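Local structure of putative solute-binding component of ABC transporter (Clostridium phytofermentans, 4YS6) at residues D226-A230 with S231-D235; N343-E346 with L347-S351; K191-D195 with G196-V200. The protein probably binds sugars outside the cell for an ABC importer, here with beta-D-glucose in its pocket. All coordinates share one frame; numbering follows the deposited sequence.

Contact 1 of 3, residues D226-A230 with S231-D235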
ATOM      1  N   ASP A 226       2.552 -19.117  -9.722  1.00 14.30           N
ATOM      2  CA  ASP A 226       2.641 -20.206 -10.706  1.00 22.58           C
ATOM      3  C   ASP A 226       3.333 -21.443 -10.131  1.00 19.18           C
ATOM      4  O   ASP A 226       2.917 -22.593 -10.383  1.00 19.82           O
ATOM      5  CB  ASP A 226       3.371 -19.754 -11.965  1.00 24.94           C
ATOM      6  CG  ASP A 226       2.754 -20.333 -13.217  1.00 59.53           C
ATOM      7  OD1 ASP A 226       1.604 -19.947 -13.541  1.00 68.42           O
ATOM      8  OD2 ASP A 226       3.405 -21.181 -13.862  1.00 69.22           O
ATOM      9  N   ALA A 227       4.376 -21.212  -9.351  1.00 16.61           N
ATOM     10  CA  ALA A 227       5.137 -22.295  -8.749  1.00 18.48           C
ATOM     11  C   ALA A 227       4.321 -22.979  -7.661  1.00 17.81           C
ATOM     12  O   ALA A 227       4.368 -24.193  -7.486  1.00 20.36           O
ATOM     13  CB  ALA A 227       6.455 -21.759  -8.196  1.00 20.07           C
ATOM     14  N   ILE A 228       3.564 -22.192  -6.911  1.00 15.17           N
ATOM     15  CA  ILE A 228       2.692 -22.760  -5.888  1.00 15.35           C
ATOM     16  C   ILE A 228       1.567 -23.602  -6.538  1.00 14.66           C
ATOM     17  O   ILE A 228       1.299 -24.722  -6.098  1.00 15.10           O
ATOM     18  CB  ILE A 228       2.137 -21.668  -5.003  1.00 18.47           C
ATOM     19  CG1 ILE A 228       3.266 -21.096  -4.137  1.00 18.32           C
ATOM     20  CG2 ILE A 228       1.031 -22.204  -4.092  1.00 21.28           C
ATOM     21  CD1 ILE A 228       2.854 -19.893  -3.287  1.00 21.31           C
ATOM     22  N   ILE A 229       0.938 -23.093  -7.586  1.00 14.71           N
ATOM     23  CA  ILE A 229      -0.083 -23.876  -8.290  1.00 16.08           C
ATOM     24  C   ILE A 229       0.479 -25.220  -8.750  1.00 20.15           C
ATOM     25  O   ILE A 229      -0.100 -26.280  -8.496  1.00 19.43           O
ATOM     26  CB  ILE A 229      -0.645 -23.118  -9.509  1.00 15.70           C
ATOM     27  CG1 ILE A 229      -1.389 -21.861  -9.048  1.00 22.45           C
ATOM     28  CG2 ILE A 229      -1.581 -24.021 -10.327  1.00 18.13           C
ATOM     29  CD1 ILE A 229      -1.629 -20.846 -10.169  1.00 24.33           C
ATOM     30  N   ALA A 230       1.626 -25.179  -9.411  1.00 15.05           N
ATOM     31  CA  ALA A 230       2.233 -26.382  -9.992  1.00 21.46           C
ATOM     32  C   ALA A 230       2.632 -27.395  -8.926  1.00 23.20           C
ATOM     33  O   ALA A 230       2.547 -28.596  -9.148  1.00 23.06           O
ATOM     34  CB  ALA A 230       3.438 -26.002 -10.832  1.00 25.72           C
ATOM     35  N   SER A 231       3.068 -26.912  -7.769  1.00 18.72           N
ATOM     36  CA  SER A 231       3.572 -27.782  -6.712  1.00 20.38           C
ATOM     37  C   SER A 231       2.470 -28.339  -5.817  1.00 20.01           C
ATOM     38  O   SER A 231       2.578 -29.467  -5.358  1.00 23.75           O
ATOM     39  CB  SER A 231       4.585 -27.031  -5.854  1.00 25.64           C
ATOM     40  OG  SER A 231       5.658 -26.534  -6.635  1.00 31.30           O
ATOM     41  N   TYR A 232       1.418 -27.564  -5.574  1.00 21.11           N
ATOM     42  CA  TYR A 232       0.459 -27.907  -4.531  1.00 21.25           C
ATOM     43  C   TYR A 232      -1.011 -27.928  -4.945  1.00 24.29           C
ATOM     44  O   TYR A 232      -1.825 -28.466  -4.210  1.00 28.81           O
ATOM     45  CB  TYR A 232       0.623 -26.933  -3.367  1.00 24.03           C
ATOM     46  CG  TYR A 232       2.025 -26.866  -2.812  1.00 20.82           C
ATOM     47  CD1 TYR A 232       2.596 -27.951  -2.167  1.00 32.35           C
ATOM     48  CD2 TYR A 232       2.780 -25.719  -2.952  1.00 26.83           C
ATOM     49  CE1 TYR A 232       3.888 -27.885  -1.673  1.00 29.18           C
ATOM     50  CE2 TYR A 232       4.069 -25.640  -2.468  1.00 31.08           C
ATOM     51  CZ  TYR A 232       4.618 -26.724  -1.829  1.00 30.83           C
ATOM     52  OH  TYR A 232       5.903 -26.629  -1.351  1.00 41.67           O
ATOM     53  N   TYR A 233      -1.365 -27.333  -6.082  1.00 19.72           N
ATOM     54  CA  TYR A 233      -2.775 -27.218  -6.475  1.00 23.14           C
ATOM     55  C   TYR A 233      -2.972 -27.653  -7.931  1.00 28.82           C
ATOM     56  O   TYR A 233      -3.803 -27.113  -8.658  1.00 26.45           O
ATOM     57  CB  TYR A 233      -3.273 -25.775  -6.266  1.00 21.45           C
ATOM     58  CG  TYR A 233      -3.126 -25.270  -4.838  1.00 20.17           C
ATOM     59  CD1 TYR A 233      -4.083 -25.556  -3.872  1.00 19.53           C
ATOM     60  CD2 TYR A 233      -2.015 -24.510  -4.451  1.00 19.73           C
ATOM     61  CE1 TYR A 233      -3.939 -25.103  -2.552  1.00 19.30           C
ATOM     62  CE2 TYR A 233      -1.867 -24.056  -3.144  1.00 19.51           C
ATOM     63  CZ  TYR A 233      -2.837 -24.354  -2.194  1.00 19.77           C
ATOM     64  OH  TYR A 233      -2.694 -23.899  -0.895  1.00 23.38           O
ATOM     65  N   ALA A 234      -2.184 -28.626  -8.356  1.00 25.01           N
ATOM     66  CA  ALA A 234      -2.233 -29.118  -9.734  1.00 36.04           C
ATOM     67  C   ALA A 234      -3.068 -30.377  -9.769  1.00 38.89           C
ATOM     68  O   ALA A 234      -3.547 -30.794 -10.822  1.00 46.26           O
ATOM     69  CB  ALA A 234      -0.839 -29.392 -10.264  1.00 35.52           C
ATOM     70  N   ASP A 235      -3.195 -30.996  -8.602  1.00 40.74           N
ATOM     71  CA  ASP A 235      -4.114 -32.097  -8.404  1.00 49.79           C
ATOM     72  C   ASP A 235      -5.492 -31.498  -8.149  1.00 59.27           C
ATOM     73  O   ASP A 235      -5.751 -30.343  -8.500  1.00 65.78           O
ATOM     74  CB  ASP A 235      -3.654 -32.994  -7.242  1.00 47.86           C
ATOM     75  CG  ASP A 235      -3.452 -32.226  -5.932  1.00 53.67           C
ATOM     76  OD1 ASP A 235      -3.954 -31.092  -5.793  1.00 51.63           O
ATOM     77  OD2 ASP A 235      -2.783 -32.771  -5.029  1.00 54.01           O
TER

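Contact 2 of 3, residues N343-E346 with L347-S351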
ATOM      1  N   ASN A 343     -20.191  -1.745  -5.223  1.00 21.73           N
ATOM      2  CA  ASN A 343     -20.144  -0.315  -4.867  1.00 17.73           C
ATOM      3  C   ASN A 343     -19.045   0.458  -5.587  1.00 16.04           C
ATOM      4  O   ASN A 343     -18.881   1.645  -5.336  1.00 19.50           O
ATOM      5  CB  ASN A 343     -20.008  -0.126  -3.341  1.00 17.64           C
ATOM      6  CG  ASN A 343     -18.664  -0.567  -2.799  1.00 20.65           C
ATOM      7  OD1 ASN A 343     -17.803  -1.037  -3.530  1.00 18.67           O
ATOM      8  ND2 ASN A 343     -18.480  -0.393  -1.491  1.00 22.26           N
ATOM      9  N   TYR A 344     -18.309  -0.182  -6.499  1.00 17.34           N
ATOM     10  CA  TYR A 344     -17.214   0.507  -7.151  1.00 20.96           C
ATOM     11  C   TYR A 344     -17.672   1.735  -7.937  1.00 19.32           C
ATOM     12  O   TYR A 344     -16.926   2.711  -8.012  1.00 21.49           O
ATOM     13  CB  TYR A 344     -16.451  -0.441  -8.082  1.00 22.59           C
ATOM     14  CG  TYR A 344     -17.038  -0.495  -9.458  1.00 27.94           C
ATOM     15  CD1 TYR A 344     -16.610   0.379 -10.448  1.00 28.17           C
ATOM     16  CD2 TYR A 344     -18.042  -1.392  -9.759  1.00 27.88           C
ATOM     17  CE1 TYR A 344     -17.169   0.354 -11.704  1.00 36.51           C
ATOM     18  CE2 TYR A 344     -18.597  -1.441 -11.015  1.00 26.53           C
ATOM     19  CZ  TYR A 344     -18.162  -0.562 -11.981  1.00 30.58           C
ATOM     20  OH  TYR A 344     -18.709  -0.592 -13.239  1.00 45.06           O
ATOM     21  N   LYS A 345     -18.873   1.726  -8.522  1.00 19.79           N
ATOM     22  CA  LYS A 345     -19.239   2.875  -9.360  1.00 20.43           C
ATOM     23  C   LYS A 345     -19.451   4.082  -8.473  1.00 18.60           C
ATOM     24  O   LYS A 345     -18.969   5.181  -8.778  1.00 19.01           O
ATOM     25  CB  LYS A 345     -20.490   2.636 -10.211  1.00 25.79           C
ATOM     26  CG  LYS A 345     -20.813   3.870 -11.085  1.00 31.62           C
ATOM     27  CD  LYS A 345     -22.152   3.815 -11.780  1.00 41.28           C
ATOM     28  CE  LYS A 345     -22.384   5.098 -12.597  1.00 46.40           C
ATOM     29  NZ  LYS A 345     -22.938   6.239 -11.789  1.00 37.68           N
ATOM     30  N   GLU A 346     -20.174   3.895  -7.369  1.00 20.04           N
ATOM     31  CA  GLU A 346     -20.348   4.993  -6.423  1.00 21.09           C
ATOM     32  C   GLU A 346     -19.031   5.489  -5.836  1.00 19.49           C
ATOM     33  O   GLU A 346     -18.839   6.697  -5.682  1.00 21.60           O
ATOM     34  CB  GLU A 346     -21.292   4.594  -5.282  1.00 28.56           C
ATOM     35  CG  GLU A 346     -21.315   5.617  -4.151  1.00 55.39           C
ATOM     36  CD  GLU A 346     -22.449   5.400  -3.173  1.00 79.64           C
ATOM     37  OE1 GLU A 346     -23.334   4.563  -3.463  1.00 85.33           O
ATOM     38  OE2 GLU A 346     -22.451   6.067  -2.112  1.00 85.47           O
ATOM     39  N   LEU A 347     -18.128   4.570  -5.497  1.00 15.97           N
ATOM     40  CA  LEU A 347     -16.885   4.949  -4.873  1.00 15.60           C
ATOM     41  C   LEU A 347     -15.901   5.586  -5.805  1.00 17.04           C
ATOM     42  O   LEU A 347     -15.185   6.497  -5.378  1.00 19.24           O
ATOM     43  CB  LEU A 347     -16.208   3.741  -4.236  1.00 17.05           C
ATOM     44  CG  LEU A 347     -16.821   3.207  -2.951  1.00 23.83           C
ATOM     45  CD1 LEU A 347     -15.961   2.037  -2.519  1.00 22.08           C
ATOM     46  CD2 LEU A 347     -16.907   4.266  -1.849  1.00 25.78           C
ATOM     47  N   LEU A 348     -15.830   5.085  -7.042  1.00 17.22           N
ATOM     48  CA  LEU A 348     -14.741   5.452  -7.955  1.00 16.39           C
ATOM     49  C   LEU A 348     -15.155   6.373  -9.095  1.00 15.75           C
ATOM     50  O   LEU A 348     -14.373   7.200  -9.511  1.00 21.64           O
ATOM     51  CB  LEU A 348     -14.116   4.202  -8.564  1.00 17.46           C
ATOM     52  CG  LEU A 348     -13.595   3.168  -7.573  1.00 17.29           C
ATOM     53  CD1 LEU A 348     -13.063   1.985  -8.348  1.00 17.36           C
ATOM     54  CD2 LEU A 348     -12.506   3.752  -6.710  1.00 18.19           C
ATOM     55  N   ILE A 349     -16.380   6.228  -9.580  1.00 16.31           N
ATOM     56  CA  ILE A 349     -16.845   7.014 -10.723  1.00 16.95           C
ATOM     57  C   ILE A 349     -17.642   8.219 -10.249  1.00 17.43           C
ATOM     58  O   ILE A 349     -17.353   9.342 -10.646  1.00 19.32           O
ATOM     59  CB  ILE A 349     -17.679   6.159 -11.674  1.00 17.38           C
ATOM     60  CG1 ILE A 349     -16.807   5.080 -12.332  1.00 23.62           C
ATOM     61  CG2 ILE A 349     -18.342   7.014 -12.751  1.00 22.18           C
ATOM     62  CD1 ILE A 349     -15.799   5.615 -13.320  1.00 33.66           C
ATOM     63  N   ASP A 350     -18.616   8.008  -9.362  1.00 17.58           N
ATOM     64  CA  ASP A 350     -19.474   9.107  -8.919  1.00 18.12           C
ATOM     65  C   ASP A 350     -18.685  10.106  -8.039  1.00 17.79           C
ATOM     66  O   ASP A 350     -19.072  11.271  -7.890  1.00 18.24           O
ATOM     67  CB  ASP A 350     -20.696   8.559  -8.163  1.00 18.47           C
ATOM     68  CG  ASP A 350     -21.621   7.719  -9.039  1.00 29.60           C
ATOM     69  OD1 ASP A 350     -21.480   7.722 -10.293  1.00 23.47           O
ATOM     70  OD2 ASP A 350     -22.525   7.065  -8.460  1.00 24.34           O
ATOM     71  N   SER A 351     -17.565   9.640  -7.486  1.00 17.05           N
ATOM     72  CA  SER A 351     -16.641  10.464  -6.710  1.00 17.19           C
ATOM     73  C   SER A 351     -15.637  11.227  -7.565  1.00 16.71           C
ATOM     74  O   SER A 351     -14.874  12.052  -7.047  1.00 17.97           O
ATOM     75  CB  SER A 351     -15.827   9.600  -5.772  1.00 19.26           C
ATOM     76  OG  SER A 351     -14.950   8.835  -6.570  1.00 19.14           O
TER
HETATM   77  O   HOH W   1     -24.086   5.107  -8.697  1.00 33.76           O

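Contact 3 of 3, residues K191-D195 with G196-V200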
ATOM      1  N   LYS A 191      -4.693 -15.577  11.974  1.00 18.79           N
ATOM      2  CA  LYS A 191      -3.673 -16.493  12.497  1.00 17.23           C
ATOM      3  C   LYS A 191      -4.258 -17.532  13.448  1.00 17.99           C
ATOM      4  O   LYS A 191      -3.828 -18.699  13.431  1.00 21.27           O
ATOM      5  CB  LYS A 191      -2.546 -15.729  13.195  1.00 24.04           C
ATOM      6  CG  LYS A 191      -1.310 -16.599  13.448  1.00 41.09           C
ATOM      7  CD  LYS A 191      -0.582 -16.206  14.714  1.00 57.58           C
ATOM      8  CE  LYS A 191       0.548 -17.183  15.034  1.00 58.43           C
ATOM      9  NZ  LYS A 191       0.373 -17.816  16.371  1.00 51.98           N
ATOM     10  N   PRO A 192      -5.234 -17.140  14.290  1.00 18.33           N
ATOM     11  CA  PRO A 192      -5.849 -18.122  15.188  1.00 19.89           C
ATOM     12  C   PRO A 192      -6.435 -19.340  14.465  1.00 21.31           C
ATOM     13  O   PRO A 192      -6.443 -20.430  15.019  1.00 20.49           O
ATOM     14  CB  PRO A 192      -6.950 -17.315  15.869  1.00 24.52           C
ATOM     15  CG  PRO A 192      -6.440 -15.930  15.866  1.00 26.11           C
ATOM     16  CD  PRO A 192      -5.756 -15.780  14.555  1.00 20.40           C
ATOM     17  N   TYR A 193      -6.922 -19.139  13.247  1.00 16.56           N
ATOM     18  CA  TYR A 193      -7.500 -20.215  12.453  1.00 16.36           C
ATOM     19  C   TYR A 193      -6.442 -21.032  11.731  1.00 18.42           C
ATOM     20  O   TYR A 193      -6.664 -22.185  11.421  1.00 20.51           O
ATOM     21  CB  TYR A 193      -8.491 -19.636  11.454  1.00 15.97           C
ATOM     22  CG  TYR A 193      -9.606 -18.964  12.175  1.00 16.85           C
ATOM     23  CD1 TYR A 193     -10.651 -19.694  12.693  1.00 17.72           C
ATOM     24  CD2 TYR A 193      -9.591 -17.586  12.373  1.00 22.00           C
ATOM     25  CE1 TYR A 193     -11.671 -19.066  13.402  1.00 18.88           C
ATOM     26  CE2 TYR A 193     -10.589 -16.959  13.071  1.00 21.37           C
ATOM     27  CZ  TYR A 193     -11.637 -17.704  13.567  1.00 22.95           C
ATOM     28  OH  TYR A 193     -12.641 -17.076  14.268  1.00 28.85           O
ATOM     29  N   VAL A 194      -5.307 -20.419  11.421  1.00 17.83           N
ATOM     30  CA  VAL A 194      -4.187 -21.194  10.915  1.00 19.96           C
ATOM     31  C   VAL A 194      -3.671 -22.059  12.061  1.00 27.47           C
ATOM     32  O   VAL A 194      -3.448 -23.256  11.893  1.00 27.63           O
ATOM     33  CB  VAL A 194      -3.066 -20.310  10.371  1.00 19.70           C
ATOM     34  CG1 VAL A 194      -1.948 -21.179   9.843  1.00 24.01           C
ATOM     35  CG2 VAL A 194      -3.590 -19.404   9.280  1.00 20.49           C
ATOM     36  N   ASP A 195      -3.504 -21.454  13.235  1.00 23.29           N
ATOM     37  CA  ASP A 195      -3.054 -22.203  14.421  1.00 25.68           C
ATOM     38  C   ASP A 195      -4.007 -23.345  14.783  1.00 25.27           C
ATOM     39  O   ASP A 195      -3.587 -24.397  15.276  1.00 29.46           O
ATOM     40  CB  ASP A 195      -2.915 -21.272  15.632  1.00 29.54           C
ATOM     41  CG  ASP A 195      -1.862 -20.186  15.436  1.00 35.86           C
ATOM     42  OD1 ASP A 195      -0.989 -20.344  14.555  1.00 38.57           O
ATOM     43  OD2 ASP A 195      -1.895 -19.176  16.193  1.00 36.31           O
ATOM     44  N   GLY A 196      -5.297 -23.121  14.576  1.00 24.80           N
ATOM     45  CA  GLY A 196      -6.304 -24.119  14.878  1.00 24.43           C
ATOM     46  C   GLY A 196      -6.501 -25.175  13.806  1.00 29.35           C
ATOM     47  O   GLY A 196      -7.322 -26.074  13.977  1.00 32.47           O
ATOM     48  N   GLY A 197      -5.762 -25.077  12.708  1.00 26.05           N
ATOM     49  CA  GLY A 197      -5.848 -26.068  11.647  1.00 29.52           C
ATOM     50  C   GLY A 197      -7.074 -25.914  10.759  1.00 27.86           C
ATOM     51  O   GLY A 197      -7.365 -26.773   9.936  1.00 27.07           O
ATOM     52  N   VAL A 198      -7.793 -24.810  10.915  1.00 20.68           N
ATOM     53  CA  VAL A 198      -8.983 -24.561  10.113  1.00 20.24           C
ATOM     54  C   VAL A 198      -8.551 -24.020   8.748  1.00 18.95           C
ATOM     55  O   VAL A 198      -9.175 -24.313   7.729  1.00 22.60           O
ATOM     56  CB  VAL A 198      -9.922 -23.562  10.797  1.00 19.30           C
ATOM     57  CG1 VAL A 198     -11.083 -23.239   9.909  1.00 24.37           C
ATOM     58  CG2 VAL A 198     -10.405 -24.105  12.142  1.00 22.94           C
ATOM     59  N   LEU A 199      -7.508 -23.193   8.759  1.00 18.32           N
ATOM     60  CA  LEU A 199      -6.814 -22.735   7.548  1.00 15.30           C
ATOM     61  C   LEU A 199      -5.488 -23.469   7.407  1.00 22.69           C
ATOM     62  O   LEU A 199      -4.709 -23.568   8.361  1.00 25.50           O
ATOM     63  CB  LEU A 199      -6.545 -21.242   7.601  1.00 18.42           C
ATOM     64  CG  LEU A 199      -7.788 -20.386   7.699  1.00 16.04           C
ATOM     65  CD1 LEU A 199      -7.358 -18.940   7.932  1.00 18.00           C
ATOM     66  CD2 LEU A 199      -8.599 -20.499   6.429  1.00 19.44           C
ATOM     67  N   VAL A 200      -5.258 -23.991   6.212  1.00 16.64           N
ATOM     68  CA  VAL A 200      -4.053 -24.734   5.889  1.00 18.00           C
ATOM     69  C   VAL A 200      -3.330 -24.024   4.776  1.00 22.72           C
ATOM     70  O   VAL A 200      -3.905 -23.767   3.720  1.00 22.08           O
ATOM     71  CB  VAL A 200      -4.376 -26.145   5.442  1.00 20.78           C
ATOM     72  CG1 VAL A 200      -3.139 -26.822   4.845  1.00 30.10           C
ATOM     73  CG2 VAL A 200      -4.928 -26.943   6.617  1.00 28.60           C
TER
HETATM   74  O   HOH W   2      -2.836 -24.834   9.513  1.00 29.61           O

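Contact 1 of 3, residues D226-A230 with S231-D235
Ser231 has OG folded back beside its own N (chi1 -57°), and from there the hydroxyl drops onto the carbonyl oxygen of Ala227, one helical turn earlier. Tyr233 takes nearly the same rotation, which lays its ring alongside Ile228, both side chains pointing the same way. This last turn of helix 218-232 flanks the four-stranded parallel sheet of the periplasmic binding protein fold, and Tyr233 is the first residue to leave it. Ala227 O is gripped twice by the same residue: Ser231 OG donates at 2.8 Å and Ser231 N at 3.0 Å, reaching it from opposite faces of the carbonyl plane. The next bonds are ordinary alpha-helical, Tyr232 N to Ile228 O and Tyr233 N to Ile229 O, both at 2.9 Å. On the buried side of the helix, Ile228 offers its CG2 to both tyrosines: it lies in the plane of the Tyr233 ring, at the edge, 3.6 Å from Tyr233 CE2, and 4.1 Å from Tyr232 CD2. The phenol of Tyr233 runs on to Glu168 of strand 165-170, while Ile229 packs on helix 247-260. The helix end thus has two chemistries: on the exposed side a serine hydroxyl gives its proton to a carbonyl that already accepts the same residue's N-H, and on the buried side a tyrosine edge rests on a methyl while its hydroxyl bonds to a carboxylate.

Contact 2 of 3, residues N343-E346 with L347-S351
Tyr344 and Leu348 meet on the buried side of a short helix, 344-349, which lies near the C-terminus of the chain and widens into a pi-type turn at 347-349. The widening shows at one atom: Lys345 O accepts from Ile349 N and also from Asp350 N, five residues on, both at 2.9 Å, with the i+5 donor arriving almost straight on at an N-H...O angle of 165°. The packed side is apolar. Leu348 CD1 comes to the edge of the Tyr344 ring, close to its plane, and stands 4.2 Å from Tyr344 CB; both side chains then press on Val278 of helix 275-282. One residue back, Leu347 puts its CD1 against the amide of Asn343, 3.6 Å from Asn343 ND2, and leans on Val337 and Ala339 of strand 331-339. That amide is held by two backbone bonds, its OD1 by Asp340 N and its ND2 by Phe338 O, which fixes its rotation and leaves it as a flat platform for the leucine. Four residues on from Leu347, Ser351 OG turns back to Leu347 O at 2.6 Å, from above the carbonyl plane. The solvent side is looser: there the exposed side chains of Lys345 and Asp350 are held mainly by charge and water. Lys345 runs out extended, its CG passing 3.9 Å from Ile349 CB, and bends only at its last torsion (chi4 -84°), which swings NZ across to Asp350. There the two groups form a salt bridge, with a water at the other carboxylate oxygen. The ammonium takes the syn lone pair of Asp350 OD1, with Lys345 NZ 2.6 Å from it.

Contact 3 of 3, residues K191-D195 with G196-V200
Tyr193 O takes two backbone hydrogen bonds as helix 177-195 ends, from Val198 N at 2.9 Å and from Leu199 N at 3.0 Å. The first donor lies nearly in line with the carbonyl bond; the second stands well above the carbonyl plane, although its own N-H points almost straight at the oxygen (176°). Gly196 N still bonds to Pro192 O in the helical pattern, and Gly197 N reaches back to Val194 O at 3.1 Å. The pair Val198 N to Tyr193 O and Gly197 N to Val194 O, with positive phi at Gly197 (77°), makes this a Schellman motif. It turns the chain out of the helix straight into strand 199-200, within the beta-alpha-beta unit formed by strand 165-170, helix 177-195 and strand 199-200. Apolar contacts back the turn on its inner side. Val198 CB lies at the edge of the Tyr193 ring, near its plane, the usual hydrophobic partnership across such a motif. Leu199, the buried residue, brings CD1 to 3.8 Å from Tyr193 CB. With CG1 anti to the backbone N (chi1 -179°), Val194 keeps CG2 beside that N, where it meets Leu199 CB at 3.9 Å, the two side chains crossing at about a right angle. Leu156 and Leu158 also touch Leu199. Charge appears on the exposed face, where Lys191 NZ meets Asp195 OD2 at 2.7 Å, one turn apart, on the syn side of the carboxylate. Between helix end and strand there is a CA-H...O contact, Val194 CA to Leu199 O, and a water that donates to Val194 O at 2.9 Å and to Leu199 O.

Along the chain the order is contact 3, contact 1, contact 2. Contacts 3 and 1 are neighbours, with centres 21 Å apart and nearest atoms about 5 Å apart. Both finish helices of one lobe, the one built on the four-stranded parallel sheet, and both rest side chains on strand 165-170; helix 177-195 leads into edge strand 199-200, helix 218-232 towards strand 241-244. Contact 2 is remote, its centre 36 Å from contact 1 and 35 Å from contact 3. It follows strand 331-339 of the seven-stranded mixed sheet, yet packs on helix 275-282, which comes after strand 267-268. It therefore bridges elements associated with both sheets, the side chain of Leu348 about 13 Å from the bound glucose.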